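Local structure of beta-lactamase-related domain-containing protein (Bacteroides dorei DSM 17855, 5TGF) at residues G46-T49 and G50-V54; S19-K23 and G24-G28; T233-T236 and M237-D240. The protein is probably a serine beta-lactamase-like hydrolase, with no established substrate, that also binds calcium. All coordinates share one frame; numbering follows the deposited sequence.

Contact 1: residues G46-T49 and G50-V54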
ATOM      1  N   GLY A  46       0.788  21.824  11.849  1.00 19.21           N
ATOM      2  CA  GLY A  46       0.012  21.623  13.062  1.00 21.23           C
ATOM      3  C   GLY A  46       0.842  20.970  14.140  1.00 21.44           C
ATOM      4  O   GLY A  46       1.965  21.385  14.388  1.00 25.00           O
ATOM      5  N   SER A  47       0.301  19.920  14.741  1.00 23.97           N
ATOM      6  CA  SER A  47       0.908  19.231  15.871  1.00 26.85           C
ATOM      7  C   SER A  47       2.060  18.301  15.493  1.00 24.61           C
ATOM      8  O   SER A  47       2.790  17.859  16.364  1.00 27.05           O
ATOM      9  CB  SER A  47      -0.179  18.406  16.617  1.00 29.96           C
ATOM     10  OG  SER A  47      -1.058  17.767  15.682  1.00 32.32           O
ATOM     11  N   PHE A  48       2.232  18.002  14.208  1.00 21.69           N
ATOM     12  CA  PHE A  48       3.075  16.880  13.782  1.00 18.85           C
ATOM     13  C   PHE A  48       4.569  17.189  13.806  1.00 16.27           C
ATOM     14  O   PHE A  48       4.974  18.326  13.637  1.00 17.23           O
ATOM     15  CB  PHE A  48       2.712  16.473  12.337  1.00 18.69           C
ATOM     16  CG  PHE A  48       1.602  15.484  12.241  1.00 19.08           C
ATOM     17  CD1 PHE A  48       0.472  15.590  13.037  1.00 20.43           C
ATOM     18  CD2 PHE A  48       1.714  14.406  11.378  1.00 19.25           C
ATOM     19  CE1 PHE A  48      -0.564  14.675  12.929  1.00 21.35           C
ATOM     20  CE2 PHE A  48       0.698  13.488  11.274  1.00 19.70           C
ATOM     21  CZ  PHE A  48      -0.445  13.619  12.054  1.00 19.07           C
ATOM     22  N   THR A  49       5.356  16.144  13.954  1.00 16.38           N
ATOM     23  CA  THR A  49       6.768  16.104  13.597  1.00 17.68           C
ATOM     24  C   THR A  49       7.019  14.944  12.650  1.00 16.97           C
ATOM     25  O   THR A  49       6.134  14.120  12.420  1.00 14.71           O
ATOM     26  CB  THR A  49       7.635  15.859  14.855  1.00 20.45           C
ATOM     27  OG1 THR A  49       7.459  14.509  15.318  1.00 18.43           O
ATOM     28  CG2 THR A  49       7.295  16.841  15.956  1.00 19.52           C
ATOM     29  N   GLY A  50       8.276  14.781  12.214  1.00 17.56           N
ATOM     30  CA  GLY A  50       8.677  13.626  11.397  1.00 16.98           C
ATOM     31  C   GLY A  50       8.481  12.273  12.098  1.00 17.48           C
ATOM     32  O   GLY A  50       8.608  11.193  11.488  1.00 16.53           O
ATOM     33  N   ASP A  51       8.344  12.324  13.415  1.00 15.89           N
ATOM     34  CA  ASP A  51       8.301  11.136  14.231  1.00 18.86           C
ATOM     35  C   ASP A  51       6.899  10.891  14.832  1.00 15.72           C
ATOM     36  O   ASP A  51       6.726   9.995  15.625  1.00 17.17           O
ATOM     37  CB  ASP A  51       9.384  11.203  15.317  1.00 21.36           C
ATOM     38  CG  ASP A  51      10.810  11.117  14.742  1.00 26.26           C
ATOM     39  OD1 ASP A  51      11.116  10.286  13.862  1.00 25.85           O
ATOM     40  OD2 ASP A  51      11.646  11.908  15.179  1.00 32.45           O
ATOM     41  N   THR A  52       5.914  11.684  14.444  1.00 17.29           N
ATOM     42  CA  THR A  52       4.530  11.462  14.866  1.00 15.22           C
ATOM     43  C   THR A  52       3.984  10.170  14.308  1.00 14.94           C
ATOM     44  O   THR A  52       4.034   9.959  13.109  1.00 13.07           O
ATOM     45  CB  THR A  52       3.632  12.620  14.439  1.00 16.61           C
ATOM     46  OG1 THR A  52       4.082  13.831  15.060  1.00 17.99           O
ATOM     47  CG2 THR A  52       2.175  12.392  14.847  1.00 14.23           C
ATOM     48  N   LYS A  53       3.551   9.261  15.182  1.00 12.78           N
ATOM     49  CA  LYS A  53       3.002   8.010  14.727  1.00 14.16           C
ATOM     50  C   LYS A  53       1.557   8.191  14.257  1.00 14.50           C
ATOM     51  O   LYS A  53       0.765   8.856  14.936  1.00 14.61           O
ATOM     52  CB  LYS A  53       3.079   6.949  15.831  1.00 16.99           C
ATOM     53  CG  LYS A  53       4.481   6.451  16.056  1.00 18.46           C
ATOM     54  CD  LYS A  53       4.541   5.478  17.217  1.00 25.30           C
ATOM     55  CE  LYS A  53       4.054   4.103  16.805  1.00 28.29           C
ATOM     56  NZ  LYS A  53       3.844   3.245  17.997  1.00 33.63           N
ATOM     57  N   VAL A  54       1.236   7.619  13.097  1.00 14.08           N
ATOM     58  CA  VAL A  54      -0.078   7.757  12.501  1.00 12.83           C
ATOM     59  C   VAL A  54      -0.523   6.401  11.973  1.00 12.84           C
ATOM     60  O   VAL A  54       0.265   5.663  11.352  1.00 11.10           O
ATOM     61  CB  VAL A  54      -0.070   8.780  11.338  1.00 13.46           C
ATOM     62  CG1 VAL A  54      -1.476   8.968  10.802  1.00 14.63           C
ATOM     63  CG2 VAL A  54       0.490  10.131  11.753  1.00 14.96           C
TER
HETATM   64  O   HOH W   1       5.195  11.655  11.056  1.00 14.60           O
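T52 meets the preceding residues with both branches of its side chain. Its methyl CG2 stands almost exactly over the middle of the F48 ring, 3.8 Å from the centroid and 1° off the normal, a CH-pi contact made on one face. Its hydroxyl OG1 receives the backbone N-H of T49 in a nearly straight hydrogen bond, T49 N to T52 OG1 2.9 Å at 176°. One torsion sets both: with chi1 at -61°, OG1 lies beside the T52 nitrogen and CG2 is thrown anti to it, over the phenyl group. V54 adds a second apolar touch, its CG2 coming obliquely to F48 CE2 at 3.4 Å.

Behind this first shell, a type I beta turn from T49 to T52 sets the spacing. It is closed by T52 N donating to T49 O over 3.2 Å. The T49 hydroxyl folds back over the turn as an ST turn, T49 OG1 accepting from D51 N at 3.0 Å. Water 1 donates to T49 O and to T52 O, at 3.0 and 2.9 Å, and so ties the first and last residues of the turn together once more.

Farther out, D51 OD1 is bonded to N208 ND2 and G50 pairs through its backbone with N208, while V54 enters the short strand 54-55 by bonding to T205. Both threonine hydroxyls accept backbone N-H groups, T52 OG1 that of T49 and T49 OG1 that of D51, so the connection leaving strand 38-46 is shaped by local polar bonds while the F48 ring is held against the T52 methyl and V54.

Contact 2: residues S19-K23 and G24-G28; sequences SWMDK and GYYPG
K23 and W20 meet the Y25 ring from two directions, one over a face and one at the edge. K23 lies alongside the tyrosine, pointing the same way: its CB sits over the ring face, 3.9 Å from the centroid, a CH-pi contact, and its extended chain carries CD to 3.3 Å from Y25 OH. W20 instead crosses Y25 at about a right angle and brings CD1 to the ring edge, 3.7 Å from Y25 CD2; the planes of the indole five-membered ring and the phenol are 42° apart, an oblique pair. Y26 runs beside W20 in the same direction, its CE2 3.8 Å from W20 CE3, while selenomethionine M21, bent at chi2 (-69°), turns SE back to 3.9 Å from Y26 CB.

The backbone that permits this is a Schellman motif ending helix 11-22. G24, with phi at 76°, sends its N-H to M21 O over 3.1 Å, and Y25 N reaches W20 O in a weak bond. Water 2 donates to M21 O and Y26 O, bridging the last turn to the chain that leads into strand 28-35. Outside, F320 stacks on Y25 and meets W20 edge-to-face.

Water 3 joins Y25 OH at 2.8 Å and, weakly, K23 NZ, so the lysine's aliphatic part covers the aromatic face while its ammonium stays on the exposed side, linked to the phenol through water; D318 OD2 also lies close to that hydroxyl.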
ATOM      1  N   SER A  19      -3.817  25.104   3.242  1.00 20.65           N
ATOM      2  CA  SER A  19      -5.255  25.289   3.100  1.00 21.66           C
ATOM      3  C   SER A  19      -6.041  24.120   3.694  1.00 19.80           C
ATOM      4  O   SER A  19      -7.123  24.321   4.248  1.00 21.45           O
ATOM      5  CB  SER A  19      -5.644  25.456   1.619  1.00 27.98           C
ATOM      6  OG  SER A  19      -5.697  24.189   0.970  1.00 33.86           O
ATOM      7  N   TRP A  20      -5.555  22.891   3.538  1.00 17.39           N
ATOM      8  CA  TRP A  20      -6.193  21.760   4.249  1.00 19.06           C
ATOM      9  C   TRP A  20      -6.140  21.934   5.784  1.00 18.06           C
ATOM     10  O   TRP A  20      -7.085  21.606   6.484  1.00 18.78           O
ATOM     11  CB  TRP A  20      -5.574  20.422   3.900  1.00 17.79           C
ATOM     12  CG  TRP A  20      -5.621  20.051   2.438  1.00 18.33           C
ATOM     13  CD1 TRP A  20      -6.543  20.464   1.500  1.00 21.61           C
ATOM     14  CD2 TRP A  20      -4.711  19.171   1.758  1.00 17.81           C
ATOM     15  NE1 TRP A  20      -6.246  19.890   0.272  1.00 20.72           N
ATOM     16  CE2 TRP A  20      -5.121  19.102   0.412  1.00 19.55           C
ATOM     17  CE3 TRP A  20      -3.612  18.404   2.172  1.00 15.51           C
ATOM     18  CZ2 TRP A  20      -4.478  18.280  -0.521  1.00 18.69           C
ATOM     19  CZ3 TRP A  20      -2.937  17.620   1.219  1.00 16.08           C
ATOM     20  CH2 TRP A  20      -3.344  17.609  -0.117  1.00 17.72           C
HETATM   21  N   MSE A  21      -5.055  22.492   6.298  1.00 18.62           N
HETATM   22  CA  MSE A  21      -4.923  22.696   7.746  1.00 19.64           C
HETATM   23  C   MSE A  21      -5.828  23.848   8.177  1.00 21.36           C
HETATM   24  O   MSE A  21      -6.520  23.752   9.188  1.00 20.78           O
HETATM   25  CB  MSE A  21      -3.475  23.009   8.137  1.00 20.75           C
HETATM   26  CG  MSE A  21      -2.465  21.963   7.610  1.00 22.07           C
HETATM   27 SE   MSE A  21      -2.720  20.256   8.568  0.73 21.46          SE
HETATM   28  CE  MSE A  21      -1.824  19.125   7.240  1.00 20.48           C
ATOM     29  N   ASP A  22      -5.877  24.916   7.383  1.00 22.66           N
ATOM     30  CA  ASP A  22      -6.717  26.059   7.713  1.00 24.05           C
ATOM     31  C   ASP A  22      -8.209  25.719   7.688  1.00 25.83           C
ATOM     32  O   ASP A  22      -8.974  26.249   8.498  1.00 25.34           O
ATOM     33  CB  ASP A  22      -6.433  27.228   6.767  1.00 27.24           C
ATOM     34  CG  ASP A  22      -5.019  27.765   6.909  1.00 32.66           C
ATOM     35  OD1 ASP A  22      -4.387  27.531   7.956  1.00 28.56           O
ATOM     36  OD2 ASP A  22      -4.500  28.359   5.942  1.00 39.37           O
ATOM     37  N   LYS A  23      -8.620  24.766   6.845  1.00 25.81           N
ATOM     38  CA  LYS A  23     -10.036  24.334   6.813  1.00 24.44           C
ATOM     39  C   LYS A  23     -10.369  23.248   7.822  1.00 22.55           C
ATOM     40  O   LYS A  23     -11.497  22.765   7.865  1.00 22.64           O
ATOM     41  CB  LYS A  23     -10.422  23.851   5.417  1.00 29.05           C
ATOM     42  CG  LYS A  23     -10.300  24.934   4.370  1.00 35.96           C
ATOM     43  CD  LYS A  23     -10.493  24.408   2.956  1.00 38.62           C
ATOM     44  CE  LYS A  23     -10.040  25.465   1.973  1.00 41.51           C
ATOM     45  NZ  LYS A  23      -9.989  24.942   0.587  1.00 49.99           N
ATOM     46  N   GLY A  24      -9.384  22.818   8.596  1.00 20.80           N
ATOM     47  CA  GLY A  24      -9.617  21.849   9.646  1.00 22.75           C
ATOM     48  C   GLY A  24      -9.806  20.400   9.156  1.00 21.61           C
ATOM     49  O   GLY A  24     -10.259  19.553   9.911  1.00 22.78           O
ATOM     50  N   TYR A  25      -9.486  20.126   7.897  1.00 19.71           N
ATOM     51  CA  TYR A  25      -9.558  18.757   7.397  1.00 19.30           C
ATOM     52  C   TYR A  25      -8.615  17.816   8.160  1.00 15.68           C
ATOM     53  O   TYR A  25      -8.939  16.645   8.346  1.00 17.30           O
ATOM     54  CB  TYR A  25      -9.199  18.678   5.929  1.00 18.88           C
ATOM     55  CG  TYR A  25     -10.004  19.520   4.954  1.00 21.95           C
ATOM     56  CD1 TYR A  25     -11.321  19.838   5.176  1.00 28.24           C
ATOM     57  CD2 TYR A  25      -9.432  19.887   3.746  1.00 25.91           C
ATOM     58  CE1 TYR A  25     -12.050  20.546   4.221  1.00 29.45           C
ATOM     59  CE2 TYR A  25     -10.127  20.633   2.824  1.00 28.96           C
ATOM     60  CZ  TYR A  25     -11.446  20.919   3.053  1.00 27.91           C
ATOM     61  OH  TYR A  25     -12.102  21.652   2.098  1.00 40.03           O
ATOM     62  N   TYR A  26      -7.405  18.295   8.462  1.00 16.49           N
ATOM     63  CA  TYR A  26      -6.457  17.587   9.329  1.00 16.59           C
ATOM     64  C   TYR A  26      -6.018  18.454  10.533  1.00 19.40           C
ATOM     65  O   TYR A  26      -5.943  19.678  10.391  1.00 20.00           O
ATOM     66  CB  TYR A  26      -5.187  17.246   8.542  1.00 16.84           C
ATOM     67  CG  TYR A  26      -5.429  16.477   7.274  1.00 14.93           C
ATOM     68  CD1 TYR A  26      -5.749  15.132   7.318  1.00 14.50           C
ATOM     69  CD2 TYR A  26      -5.261  17.072   6.032  1.00 15.73           C
ATOM     70  CE1 TYR A  26      -5.920  14.390   6.153  1.00 13.37           C
ATOM     71  CE2 TYR A  26      -5.446  16.352   4.862  1.00 15.31           C
ATOM     72  CZ  TYR A  26      -5.802  15.020   4.923  1.00 14.43           C
ATOM     73  OH  TYR A  26      -5.947  14.305   3.737  1.00 13.29           O
ATOM     74  N   PRO A  27      -5.674  17.827  11.679  1.00 18.84           N
ATOM     75  CA  PRO A  27      -5.121  18.593  12.806  1.00 21.25           C
ATOM     76  C   PRO A  27      -3.626  18.877  12.631  1.00 23.14           C
ATOM     77  O   PRO A  27      -3.074  19.752  13.287  1.00 25.51           O
ATOM     78  CB  PRO A  27      -5.366  17.668  14.010  1.00 21.87           C
ATOM     79  CG  PRO A  27      -5.414  16.293  13.446  1.00 19.59           C
ATOM     80  CD  PRO A  27      -5.918  16.419  12.041  1.00 20.39           C
ATOM     81  N   GLY A  28      -2.984  18.139  11.739  1.00 19.84           N
ATOM     82  CA  GLY A  28      -1.554  18.208  11.536  1.00 18.37           C
ATOM     83  C   GLY A  28      -1.209  17.312  10.361  1.00 18.08           C
ATOM     84  O   GLY A  28      -2.057  16.573   9.869  1.00 17.39           O
TER
HETATM   85  O   HOH W   2      -5.745  22.108  11.388  1.00 26.32           O
HETATM   86  O   HOH W   3     -11.345  22.191  -0.532  1.00 50.66           O

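Contact 3: residues T233-T236 and M237-D240; sequences TVQT and MQAD
T236 O is gripped twice where helix 231-238 ends: A239 N donates to it over 3.2 Å, and the Q241 side-chain amide NE2 adds a second bond. The A239 donor stands far above the carbonyl plane, a tight i to i+3 closure, as in a 3-10-like last turn. One turn earlier the regular alpha-helical pattern holds, with M237 N bonded to T233 O at 2.9 Å. Between them Q238 N is shared: it donates to V234 O at 3.2 Å and, weakly, to Q235 O, so the helix tightens within its final turn before the chain leaves it at A239.

The side chains follow the helical spacing. V234 and Q238 lie side by side and point the same way; V234 CG1 comes to 3.6 Å from Q238 NE2, while Q238 CG packs 3.3 Å from V234 O. The Q238 chain is extended beyond CG (chi2 179°), which carries its amide out to K298, whose NZ is bonded to Q238 OE1. Selenomethionine M237 packs on W62, A65 and A66 of helix 60-74, joining the two helices by apolar contact. That helix is held from a second point by T233, whose OG1 is bonded to D73 OD1, next to V72 of the calcium site. One helical turn apart, the Q235 and Q238 amide planes stand at 68°, and Q235 OE1 lies 4.0 Å from Q238 OE1.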
ATOM      1  N   THR A 233      12.064  -8.852  -7.700  1.00 21.38           N
ATOM      2  CA  THR A 233      10.902  -8.833  -6.808  1.00 18.87           C
ATOM      3  C   THR A 233      10.243  -7.455  -6.832  1.00 18.73           C
ATOM      4  O   THR A 233       9.032  -7.362  -7.006  1.00 17.78           O
ATOM      5  CB  THR A 233      11.343  -9.229  -5.416  1.00 20.70           C
ATOM      6  OG1 THR A 233      11.883 -10.561  -5.481  1.00 24.77           O
ATOM      7  CG2 THR A 233      10.167  -9.142  -4.406  1.00 22.20           C
ATOM      8  N   VAL A 234      11.056  -6.408  -6.740  1.00 18.29           N
ATOM      9  CA  VAL A 234      10.537  -5.044  -6.868  1.00 20.35           C
ATOM     10  C   VAL A 234       9.854  -4.838  -8.229  1.00 19.95           C
ATOM     11  O   VAL A 234       8.764  -4.221  -8.304  1.00 19.42           O
ATOM     12  CB  VAL A 234      11.617  -3.972  -6.614  1.00 21.31           C
ATOM     13  CG1 VAL A 234      10.997  -2.590  -6.701  1.00 22.54           C
ATOM     14  CG2 VAL A 234      12.275  -4.166  -5.251  1.00 18.82           C
ATOM     15  N   GLN A 235      10.471  -5.344  -9.307  1.00 18.36           N
ATOM     16  CA  GLN A 235       9.875  -5.233 -10.633  1.00 20.68           C
ATOM     17  C   GLN A 235       8.517  -5.943 -10.728  1.00 20.06           C
ATOM     18  O   GLN A 235       7.542  -5.385 -11.262  1.00 19.06           O
ATOM     19  CB  GLN A 235      10.824  -5.729 -11.720  1.00 24.63           C
ATOM     20  CG  GLN A 235      11.995  -4.792 -11.959  1.00 34.28           C
ATOM     21  CD  GLN A 235      11.544  -3.369 -12.302  1.00 42.03           C
ATOM     22  OE1 GLN A 235      11.707  -2.438 -11.501  1.00 40.80           O
ATOM     23  NE2 GLN A 235      10.923  -3.207 -13.473  1.00 54.13           N
ATOM     24  N   THR A 236       8.436  -7.128 -10.147  1.00 17.93           N
ATOM     25  CA  THR A 236       7.186  -7.907 -10.134  1.00 17.70           C
ATOM     26  C   THR A 236       6.103  -7.178  -9.307  1.00 16.05           C
ATOM     27  O   THR A 236       4.947  -7.153  -9.714  1.00 17.82           O
ATOM     28  CB  THR A 236       7.420  -9.325  -9.583  1.00 19.16           C
ATOM     29  OG1 THR A 236       8.266 -10.044 -10.512  1.00 21.86           O
ATOM     30  CG2 THR A 236       6.097 -10.092  -9.415  1.00 19.87           C
HETATM   31  N   MSE A 237       6.492  -6.548  -8.198  1.00 15.99           N
HETATM   32  CA  MSE A 237       5.541  -5.783  -7.393  1.00 15.86           C
HETATM   33  C   MSE A 237       4.932  -4.634  -8.183  1.00 15.44           C
HETATM   34  O   MSE A 237       3.817  -4.179  -7.880  1.00 16.15           O
HETATM   35  CB  MSE A 237       6.234  -5.246  -6.126  1.00 18.11           C
HETATM   36  CG  MSE A 237       6.569  -6.304  -5.051  1.00 18.23           C
HETATM   37 SE   MSE A 237       7.787  -5.476  -3.727  0.76 21.11          SE
HETATM   38  CE  MSE A 237       6.493  -4.205  -2.906  1.00 21.30           C
ATOM     39  N   GLN A 238       5.714  -4.077  -9.098  1.00 15.60           N
ATOM     40  CA  GLN A 238       5.322  -2.919  -9.929  1.00 16.14           C
ATOM     41  C   GLN A 238       4.711  -3.273 -11.275  1.00 16.58           C
ATOM     42  O   GLN A 238       4.275  -2.369 -12.006  1.00 15.76           O
ATOM     43  CB  GLN A 238       6.539  -1.994 -10.102  1.00 16.71           C
ATOM     44  CG  GLN A 238       7.039  -1.444  -8.787  1.00 18.33           C
ATOM     45  CD  GLN A 238       8.254  -0.536  -8.910  1.00 20.00           C
ATOM     46  OE1 GLN A 238       8.691  -0.198 -10.019  1.00 20.08           O
ATOM     47  NE2 GLN A 238       8.740  -0.050  -7.774  1.00 17.35           N
ATOM     48  N   ALA A 239       4.682  -4.558 -11.621  1.00 15.78           N
ATOM     49  CA  ALA A 239       4.145  -5.010 -12.910  1.00 17.12           C
ATOM     50  C   ALA A 239       2.621  -5.062 -12.879  1.00 17.96           C
ATOM     51  O   ALA A 239       2.012  -5.085 -11.830  1.00 17.52           O
ATOM     52  CB  ALA A 239       4.671  -6.412 -13.262  1.00 18.13           C
ATOM     53  N   ASP A 240       2.040  -5.192 -14.058  1.00 16.78           N
ATOM     54  CA  ASP A 240       0.621  -5.428 -14.216  1.00 19.61           C
ATOM     55  C   ASP A 240       0.236  -6.755 -13.569  1.00 17.28           C
ATOM     56  O   ASP A 240       0.586  -7.797 -14.079  1.00 18.36           O
ATOM     57  CB  ASP A 240       0.291  -5.488 -15.722  1.00 20.36           C
ATOM     58  CG  ASP A 240      -1.182  -5.734 -16.005  1.00 21.87           C
ATOM     59  OD1 ASP A 240      -2.023  -5.715 -15.085  1.00 22.62           O
ATOM     60  OD2 ASP A 240      -1.525  -5.864 -17.177  1.00 24.17           O
TER

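Overall arrangement
Contacts 1 and 2 adjoin, their centres 14 Å apart: F48 CD1 lies 3.6 Å from G28 C, and S47 OG packs 3.7 Å from P27 O. Contact 2 leads into strand 28-35 and contact 1 follows strand 38-46, two neighbours at one edge of the antiparallel sheet. Contact 3 lies across the chain's centre, about 31 Å from contact 1 and 35 Å from contact 2 between centres. It alone approaches the calcium site, the T233 and V72 side chains being about 5 Å apart, although no ion is bound here. It packs on helix 60-74, which carries K61 of a probable catalytic SxxK motif beginning at S58.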